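Local atomic coordinates of protein p13 MTCP-1 (PDB entry 1A1X), a protein that binds the kinases AKT1 and AKT2 through their PH domains and enhances their phosphorylation and activation. Residues Pro10-Tyr22 with Ser64-Tyr78. Residues are numbered along the deposited sequence; the frame is centred on the assembly and turned at random.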
# COMPACT_ATOMS: atom_id res chain seq x y z
N PRO A 10 -14.32 -2.30 4.75
CA PRO A 10 -14.04 -3.24 3.66
C PRO A 10 -15.23 -4.16 3.49
O PRO A 10 -16.09 -4.24 4.37
CB PRO A 10 -12.81 -3.99 4.19
CG PRO A 10 -13.00 -3.97 5.65
CD PRO A 10 -13.45 -2.56 5.90
N PRO A 11 -15.34 -4.84 2.33
CA PRO A 11 -16.47 -5.74 2.14
C PRO A 11 -16.49 -6.91 3.13
O PRO A 11 -15.45 -7.46 3.49
CB PRO A 11 -16.30 -6.22 0.69
CG PRO A 11 -14.85 -6.12 0.46
CD PRO A 11 -14.50 -4.80 1.12
N ASP A 12 -17.69 -7.24 3.61
CA ASP A 12 -17.90 -8.34 4.54
C ASP A 12 -17.49 -9.66 3.88
O ASP A 12 -17.01 -10.58 4.54
CB ASP A 12 -19.37 -8.37 4.95
CG ASP A 12 -19.75 -9.63 5.67
OD1 ASP A 12 -19.21 -9.86 6.78
OD2 ASP A 12 -20.56 -10.39 5.11
N HIS A 13 -17.71 -9.75 2.57
CA HIS A 13 -17.32 -10.94 1.83
C HIS A 13 -17.14 -10.71 0.33
O HIS A 13 -17.66 -9.74 -0.25
CB HIS A 13 -18.26 -12.11 2.10
CG HIS A 13 -19.68 -11.87 1.69
ND1 HIS A 13 -20.70 -11.71 2.60
CD2 HIS A 13 -20.26 -11.84 0.47
CE1 HIS A 13 -21.85 -11.60 1.96
NE2 HIS A 13 -21.61 -11.67 0.66
N LEU A 14 -16.35 -11.59 -0.28
CA LEU A 14 -16.07 -11.54 -1.70
C LEU A 14 -16.21 -12.96 -2.25
O LEU A 14 -15.53 -13.88 -1.79
CB LEU A 14 -14.66 -11.01 -1.94
CG LEU A 14 -14.48 -9.54 -1.58
CD1 LEU A 14 -13.02 -9.20 -1.33
CD2 LEU A 14 -15.07 -8.69 -2.68
N TRP A 15 -17.14 -13.14 -3.18
CA TRP A 15 -17.38 -14.43 -3.79
C TRP A 15 -16.91 -14.37 -5.23
O TRP A 15 -17.30 -13.48 -5.97
CB TRP A 15 -18.88 -14.79 -3.78
CG TRP A 15 -19.51 -15.08 -2.44
CD1 TRP A 15 -20.36 -14.28 -1.75
CD2 TRP A 15 -19.41 -16.30 -1.69
NE1 TRP A 15 -20.82 -14.92 -0.62
CE2 TRP A 15 -20.25 -16.16 -0.56
CE3 TRP A 15 -18.71 -17.50 -1.86
CZ2 TRP A 15 -20.41 -17.18 0.39
CZ3 TRP A 15 -18.86 -18.52 -0.91
CH2 TRP A 15 -19.70 -18.35 0.19
N VAL A 16 -16.09 -15.34 -5.63
CA VAL A 16 -15.57 -15.42 -6.98
C VAL A 16 -16.69 -15.66 -8.00
O VAL A 16 -17.71 -16.28 -7.69
CB VAL A 16 -14.50 -16.56 -7.09
CG1 VAL A 16 -15.17 -17.92 -7.00
CG2 VAL A 16 -13.70 -16.43 -8.35
N HIS A 17 -16.53 -15.07 -9.19
CA HIS A 17 -17.50 -15.27 -10.26
C HIS A 17 -16.75 -15.96 -11.39
O HIS A 17 -17.15 -17.03 -11.88
CB HIS A 17 -18.06 -13.94 -10.76
CG HIS A 17 -19.15 -14.11 -11.75
ND1 HIS A 17 -20.43 -14.46 -11.39
CD2 HIS A 17 -19.15 -14.07 -13.10
CE1 HIS A 17 -21.17 -14.63 -12.47
NE2 HIS A 17 -20.41 -14.40 -13.52
N GLN A 18 -15.65 -15.33 -11.77
CA GLN A 18 -14.76 -15.82 -12.80
C GLN A 18 -13.39 -15.63 -12.17
O GLN A 18 -13.23 -14.84 -11.24
CB GLN A 18 -14.91 -14.94 -14.03
CG GLN A 18 -14.20 -15.46 -15.24
CD GLN A 18 -14.39 -14.54 -16.43
OE1 GLN A 18 -13.82 -13.44 -16.47
NE2 GLN A 18 -15.18 -14.99 -17.40
N GLU A 19 -12.39 -16.36 -12.67
CA GLU A 19 -11.04 -16.26 -12.13
C GLU A 19 -10.62 -14.80 -12.02
O GLU A 19 -10.63 -14.08 -13.01
CB GLU A 19 -10.05 -17.00 -13.04
CG GLU A 19 -9.15 -18.02 -12.33
CD GLU A 19 -7.92 -17.40 -11.69
OE1 GLU A 19 -8.01 -16.91 -10.55
OE2 GLU A 19 -6.85 -17.42 -12.34
N GLY A 20 -10.32 -14.35 -10.81
CA GLY A 20 -9.89 -12.98 -10.60
C GLY A 20 -10.97 -11.92 -10.45
O GLY A 20 -10.66 -10.76 -10.15
N ILE A 21 -12.24 -12.29 -10.68
CA ILE A 21 -13.33 -11.33 -10.54
C ILE A 21 -14.28 -11.81 -9.45
O ILE A 21 -14.83 -12.91 -9.51
CB ILE A 21 -14.09 -11.11 -11.86
CG1 ILE A 21 -13.12 -10.63 -12.94
CG2 ILE A 21 -15.19 -10.03 -11.68
CD1 ILE A 21 -13.76 -10.42 -14.31
N TYR A 22 -14.42 -10.98 -8.42
CA TYR A 22 -15.24 -11.27 -7.27
C TYR A 22 -16.41 -10.31 -7.17
O TYR A 22 -16.46 -9.29 -7.84
CB TYR A 22 -14.39 -11.15 -6.00
CG TYR A 22 -13.29 -12.19 -5.89
CD1 TYR A 22 -12.13 -12.09 -6.66
CD2 TYR A 22 -13.43 -13.28 -5.04
CE1 TYR A 22 -11.14 -13.08 -6.59
CE2 TYR A 22 -12.46 -14.27 -4.97
CZ TYR A 22 -11.32 -14.16 -5.74
OH TYR A 22 -10.37 -15.14 -5.67
N SER A 64 -6.39 -22.26 -9.20
CA SER A 64 -6.09 -20.85 -8.98
C SER A 64 -5.33 -20.54 -7.69
O SER A 64 -5.46 -21.26 -6.71
CB SER A 64 -7.40 -20.05 -9.00
OG SER A 64 -7.15 -18.67 -8.79
N GLN A 65 -4.54 -19.47 -7.71
CA GLN A 65 -3.79 -19.04 -6.52
C GLN A 65 -4.70 -18.28 -5.55
O GLN A 65 -4.42 -18.17 -4.35
CB GLN A 65 -2.60 -18.17 -6.93
CG GLN A 65 -1.54 -18.90 -7.74
CD GLN A 65 -0.37 -18.00 -8.08
OE1 GLN A 65 -0.43 -17.21 -9.01
NE2 GLN A 65 0.70 -18.11 -7.31
N LEU A 66 -5.79 -17.73 -6.09
CA LEU A 66 -6.78 -16.97 -5.32
C LEU A 66 -7.91 -17.92 -4.89
O LEU A 66 -8.22 -18.90 -5.58
CB LEU A 66 -7.34 -15.83 -6.18
CG LEU A 66 -6.67 -14.45 -6.14
CD1 LEU A 66 -5.34 -14.50 -5.41
CD2 LEU A 66 -6.53 -13.91 -7.55
N PRO A 67 -8.56 -17.61 -3.76
CA PRO A 67 -9.65 -18.45 -3.24
C PRO A 67 -11.02 -18.24 -3.86
O PRO A 67 -11.26 -17.27 -4.59
CB PRO A 67 -9.65 -18.09 -1.75
CG PRO A 67 -9.36 -16.63 -1.78
CD PRO A 67 -8.26 -16.50 -2.84
N LEU A 68 -11.92 -19.17 -3.55
CA LEU A 68 -13.30 -19.11 -4.03
C LEU A 68 -14.04 -18.01 -3.27
O LEU A 68 -14.97 -17.41 -3.80
CB LEU A 68 -14.02 -20.44 -3.77
CG LEU A 68 -13.55 -21.72 -4.46
CD1 LEU A 68 -14.43 -22.87 -4.01
CD2 LEU A 68 -13.62 -21.57 -5.97
N MET A 69 -13.61 -17.75 -2.04
CA MET A 69 -14.26 -16.73 -1.24
C MET A 69 -13.40 -16.21 -0.10
O MET A 69 -12.54 -16.92 0.43
CB MET A 69 -15.55 -17.27 -0.64
CG MET A 69 -15.32 -18.43 0.32
SD MET A 69 -16.26 -18.25 1.84
CE MET A 69 -15.06 -17.44 2.86
N TRP A 70 -13.68 -14.97 0.29
CA TRP A 70 -13.01 -14.30 1.40
C TRP A 70 -14.14 -13.81 2.29
O TRP A 70 -15.12 -13.28 1.79
CB TRP A 70 -12.21 -13.09 0.91
CG TRP A 70 -10.81 -13.37 0.49
CD1 TRP A 70 -9.81 -13.87 1.27
CD2 TRP A 70 -10.21 -13.04 -0.77
NE1 TRP A 70 -8.62 -13.86 0.58
CE2 TRP A 70 -8.84 -13.35 -0.67
CE3 TRP A 70 -10.70 -12.51 -1.97
CZ2 TRP A 70 -7.95 -13.14 -1.74
CZ3 TRP A 70 -9.82 -12.30 -3.02
CH2 TRP A 70 -8.45 -12.62 -2.90
N GLN A 71 -13.99 -13.98 3.60
CA GLN A 71 -14.99 -13.54 4.56
C GLN A 71 -14.27 -12.68 5.59
O GLN A 71 -13.26 -13.10 6.15
CB GLN A 71 -15.59 -14.77 5.23
CG GLN A 71 -16.69 -14.50 6.23
CD GLN A 71 -17.25 -15.79 6.83
OE1 GLN A 71 -16.79 -16.25 7.87
NE2 GLN A 71 -18.23 -16.38 6.15
N LEU A 72 -14.77 -11.47 5.83
CA LEU A 72 -14.15 -10.57 6.80
C LEU A 72 -14.02 -11.25 8.17
O LEU A 72 -14.99 -11.80 8.71
CB LEU A 72 -14.92 -9.25 6.88
CG LEU A 72 -14.26 -8.05 7.56
CD1 LEU A 72 -12.85 -7.80 7.01
CD2 LEU A 72 -15.15 -6.82 7.35
N TYR A 73 -12.81 -11.22 8.70
CA TYR A 73 -12.47 -11.86 9.97
C TYR A 73 -11.91 -10.78 10.92
O TYR A 73 -11.36 -9.78 10.47
CB TYR A 73 -11.41 -12.92 9.66
CG TYR A 73 -11.23 -13.96 10.73
CD1 TYR A 73 -12.21 -14.93 10.95
CD2 TYR A 73 -10.09 -13.97 11.52
CE1 TYR A 73 -12.05 -15.87 11.96
CE2 TYR A 73 -9.93 -14.90 12.53
CZ TYR A 73 -10.91 -15.85 12.75
OH TYR A 73 -10.74 -16.75 13.77
N PRO A 74 -12.05 -10.97 12.26
CA PRO A 74 -11.55 -10.00 13.25
C PRO A 74 -10.07 -9.69 13.09
O PRO A 74 -9.29 -10.54 12.65
CB PRO A 74 -11.79 -10.72 14.58
CG PRO A 74 -13.00 -11.54 14.32
CD PRO A 74 -12.71 -12.11 12.94
N GLU A 75 -9.68 -8.46 13.45
CA GLU A 75 -8.29 -8.01 13.37
C GLU A 75 -7.88 -7.66 11.94
O GLU A 75 -6.74 -7.91 11.53
CB GLU A 75 -7.33 -9.06 13.95
CG GLU A 75 -7.69 -9.55 15.34
CD GLU A 75 -7.69 -8.44 16.36
OE1 GLU A 75 -6.65 -7.76 16.51
OE2 GLU A 75 -8.74 -8.23 17.01
N GLU A 76 -8.80 -7.07 11.19
CA GLU A 76 -8.56 -6.66 9.81
C GLU A 76 -7.85 -7.67 8.94
O GLU A 76 -6.70 -7.49 8.54
CB GLU A 76 -7.86 -5.30 9.76
CG GLU A 76 -8.78 -4.16 10.18
CD GLU A 76 -10.17 -4.25 9.53
OE1 GLU A 76 -10.34 -3.71 8.41
OE2 GLU A 76 -11.08 -4.87 10.13
N ARG A 77 -8.56 -8.74 8.66
CA ARG A 77 -8.05 -9.80 7.80
C ARG A 77 -9.23 -10.61 7.30
O ARG A 77 -10.35 -10.43 7.76
CB ARG A 77 -7.02 -10.66 8.54
CG ARG A 77 -7.45 -11.15 9.87
CD ARG A 77 -6.24 -11.38 10.76
NE ARG A 77 -6.65 -12.05 11.99
CZ ARG A 77 -5.84 -12.74 12.77
NH1 ARG A 77 -4.54 -12.86 12.47
NH2 ARG A 77 -6.33 -13.38 13.83
N TYR A 78 -8.98 -11.41 6.27
CA TYR A 78 -10.01 -12.24 5.67
C TYR A 78 -9.68 -13.71 5.80
O TYR A 78 -8.51 -14.10 5.74
CB TYR A 78 -10.15 -11.94 4.18
CG TYR A 78 -10.87 -10.65 3.86
CD1 TYR A 78 -12.25 -10.64 3.68
CD2 TYR A 78 -10.17 -9.46 3.70
CE1 TYR A 78 -12.92 -9.46 3.36
CE2 TYR A 78 -10.83 -8.29 3.37
CZ TYR A 78 -12.20 -8.29 3.21
OH TYR A 78 -12.85 -7.12 2.90
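Leu14 and Trp70 form the central hydrogen-bonded pair where strands 13-16 and 69-73, running antiparallel, close the eight-stranded β-barrel of this TCL1-family protein. The seam carries four backbone hydrogen bonds, the straightest from Leu72 N to Asp12 O (177°). Its two faces are filled differently. Inside the barrel the ring of Tyr22 is wedged between Val16 CG2 on one face and the indole of Trp70 on the other, with Tyr22 CZ 3.6 Å from Trp70 CZ3 and the planes inclined at 37°. Pro67 CG sits over the centre of the Trp70 ring, on the same side as the phenol of Tyr22, and Leu14 CD1 meets the same indole at CE3. The phenol ends in a hollow between Leu66 CB and the backbone of Pro67, where Tyr22 OH donates to Pro67 O in the carbonyl plane. A phenylalanine here would probably keep much of the ring packing but leave Pro67 O without this hydroxyl donor. On the outer face Trp15 and Met69 lie side by side; with CG between the backbone N and carbonyl carbon (chi1 64°), Met69 runs alongside the indole, CB 3.4 Å from Trp15 CE3 and SD 4.3 Å from the centroid of the six-membered ring, a Met-aromatic contact. Beyond the strand, Ser64 OG donates to Glu19 OE1 from above the carboxylate plane and accepts from Leu66 N in an ST turn. At the other end, Pro10 CB and the Pro11 ring close round the hydroxyl end of Tyr78, whose OH donates to a lone pair of Pro11 O at 2.7 Å.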